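Local coordinates for signal peptidase I (Enterococcus faecalis, PDB 4ME8), which probably cleaves the hydrophobic N-terminal signal or leader sequences from secreted proteins as a serine-type endopeptidase, at residues 104-109 with 126-131. Sequence-based numbering, arbitrary orientation.
Sequences TVPEGM and FGFVKQ
Met-109, a selenomethionine, and Lys-130 form an antiparallel, non-hydrogen-bonded pair where strand 109-113 meets the short strand 129-130 at one border of a five-stranded antiparallel sheet of this S26-family peptidase. A type II turn from Pro-106 to Met-109, with Gly-108 at positive phi, leads the chain into the first strand. At the start of the turn, Pro-106 stands on edge over the Phe-128 ring, its CD almost on the ring normal, 3.6 Å from the centroid, a CH-pi contact over one face. The phenyl group reaches this spot because its CG stands anti to its own carbonyl carbon (chi1 -60°), sending the ring from the residue just ahead of strand 129-130 toward the turn. Val-105 comes to the ring obliquely, its CG2 branch 4.1 Å from Phe-128 CE1, while Phe-111 of strand 109-113 touches both side chains. Met-109 crosses Phe-128 at about a right angle; a bend at chi3 (86°) turns its methyl toward the opposing backbone. There CE lies 3.5 Å from Phe-128 CB and 3.6 Å from Lys-130 CG, on the sheet face that Met-109 and Lys-130 share. Val-129 points away from the turn, against Phe-35 and Val-112, with its side chain about 7 Å from that of Lys-46, a predicted active-site residue. Beyond the paired residues, the extended Gln-131 side chain runs over the Gly-108 peptide, its CG 3.4 Å from Gly-108 C. The same two residues are joined by a hydrogen bond of 3.2 Å from Gln-131 N to Gly-108 O, with the donor 42° above the carbonyl plane.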
loop_
_atom_site.group_PDB
_atom_site.type_symbol
_atom_site.label_atom_id
_atom_site.label_comp_id
_atom_site.label_asym_id
_atom_site.label_seq_id
_atom_site.Cartn_x
_atom_site.Cartn_y
_atom_site.Cartn_z
ATOM N N THR A 104 -9.151 -9.605 4.061
ATOM C CA THR A 104 -7.763 -9.524 4.469
ATOM C C THR A 104 -6.800 -9.758 3.311
ATOM O O THR A 104 -7.174 -10.250 2.250
ATOM C CB THR A 104 -7.447 -10.576 5.549
ATOM O OG1 THR A 104 -7.632 -11.893 5.016
ATOM C CG2 THR A 104 -8.327 -10.393 6.776
ATOM N N VAL A 105 -5.542 -9.412 3.546
ATOM C CA VAL A 105 -4.469 -9.706 2.609
ATOM C C VAL A 105 -4.250 -11.218 2.578
ATOM O O VAL A 105 -4.039 -11.820 3.632
ATOM C CB VAL A 105 -3.164 -9.024 3.036
ATOM C CG1 VAL A 105 -2.048 -9.339 2.053
ATOM C CG2 VAL A 105 -3.368 -7.522 3.141
ATOM N N PRO A 106 -4.314 -11.838 1.381
ATOM C CA PRO A 106 -4.166 -13.294 1.317
ATOM C C PRO A 106 -2.780 -13.788 1.727
ATOM O O PRO A 106 -1.811 -13.025 1.723
ATOM C CB PRO A 106 -4.434 -13.628 -0.166
ATOM C CG PRO A 106 -5.058 -12.411 -0.755
ATOM C CD PRO A 106 -4.531 -11.254 0.048
ATOM N N GLU A 107 -2.705 -15.062 2.090
ATOM C CA GLU A 107 -1.441 -15.694 2.421
ATOM C C GLU A 107 -0.501 -15.605 1.207
ATOM O O GLU A 107 -0.914 -15.842 0.068
ATOM C CB GLU A 107 -1.667 -17.153 2.843
ATOM C CG GLU A 107 -2.517 -17.307 4.092
ATOM N N GLY A 108 0.748 -15.215 1.459
ATOM C CA GLY A 108 1.768 -15.095 0.412
ATOM C C GLY A 108 1.613 -13.878 -0.480
ATOM O O GLY A 108 2.056 -13.886 -1.625
HETATM N N MSE A 109 0.993 -12.826 0.044
HETATM C CA MSE A 109 0.762 -11.610 -0.730
HETATM C C MSE A 109 0.887 -10.367 0.097
HETATM O O MSE A 109 0.775 -10.414 1.318
HETATM C CB MSE A 109 -0.628 -11.695 -1.338
HETATM C CG MSE A 109 -0.618 -12.830 -2.360
HETATM SE SE MSE A 109 -1.942 -12.477 -3.737
HETATM C CE MSE A 109 -0.908 -11.351 -4.959
ATOM N N PHE A 126 -4.185 -2.101 -9.043
ATOM C CA PHE A 126 -3.741 -3.393 -9.612
ATOM C C PHE A 126 -3.839 -4.607 -8.663
ATOM O O PHE A 126 -3.438 -5.718 -9.029
ATOM C CB PHE A 126 -2.357 -3.302 -10.301
ATOM C CG PHE A 126 -1.186 -2.954 -9.398
ATOM C CD1 PHE A 126 -1.050 -3.484 -8.120
ATOM C CD2 PHE A 126 -0.168 -2.148 -9.883
ATOM C CE1 PHE A 126 0.039 -3.174 -7.330
ATOM C CE2 PHE A 126 0.935 -1.837 -9.101
ATOM C CZ PHE A 126 1.043 -2.354 -7.821
ATOM N N GLY A 127 -4.378 -4.406 -7.462
ATOM C CA GLY A 127 -4.639 -5.521 -6.555
ATOM C C GLY A 127 -3.396 -5.960 -5.810
ATOM O O GLY A 127 -2.399 -5.251 -5.794
ATOM N N PHE A 128 -3.450 -7.141 -5.203
ATOM C CA PHE A 128 -2.365 -7.615 -4.343
ATOM C C PHE A 128 -1.118 -8.012 -5.137
ATOM O O PHE A 128 -1.210 -8.410 -6.300
ATOM C CB PHE A 128 -2.824 -8.798 -3.477
ATOM C CG PHE A 128 -3.979 -8.477 -2.562
ATOM C CD1 PHE A 128 -3.809 -7.628 -1.467
ATOM C CD2 PHE A 128 -5.245 -9.031 -2.788
ATOM C CE1 PHE A 128 -4.873 -7.339 -0.621
ATOM C CE2 PHE A 128 -6.310 -8.736 -1.946
ATOM C CZ PHE A 128 -6.120 -7.888 -0.863
ATOM N N VAL A 129 0.043 -7.909 -4.484
ATOM C CA VAL A 129 1.324 -8.275 -5.087
ATOM C C VAL A 129 1.814 -9.612 -4.525
ATOM O O VAL A 129 1.818 -9.808 -3.313
ATOM C CB VAL A 129 2.388 -7.185 -4.805
ATOM C CG1 VAL A 129 3.758 -7.600 -5.343
ATOM C CG2 VAL A 129 1.934 -5.850 -5.387
ATOM N N LYS A 130 2.231 -10.531 -5.391
ATOM C CA LYS A 130 2.781 -11.807 -4.914
ATOM C C LYS A 130 4.125 -11.570 -4.234
ATOM O O LYS A 130 5.020 -10.973 -4.828
ATOM C CB LYS A 130 2.910 -12.842 -6.051
ATOM C CG LYS A 130 1.567 -13.421 -6.479
ATOM C CD LYS A 130 1.645 -14.724 -7.264
ATOM C CE LYS A 130 0.353 -15.520 -7.060
ATOM N NZ LYS A 130 0.091 -16.555 -8.098
ATOM N N GLN A 131 4.241 -12.014 -2.979
ATOM C CA GLN A 131 5.506 -11.972 -2.231
ATOM C C GLN A 131 6.674 -12.529 -3.045
ATOM O O GLN A 131 7.723 -11.895 -3.140
ATOM C CB GLN A 131 5.402 -12.779 -0.932
ATOM C CG GLN A 131 4.520 -12.169 0.143
ATOM C CD GLN A 131 4.673 -12.842 1.505
ATOM O OE1 GLN A 131 5.512 -13.708 1.706
ATOM N NE2 GLN A 131 3.851 -12.428 2.451
#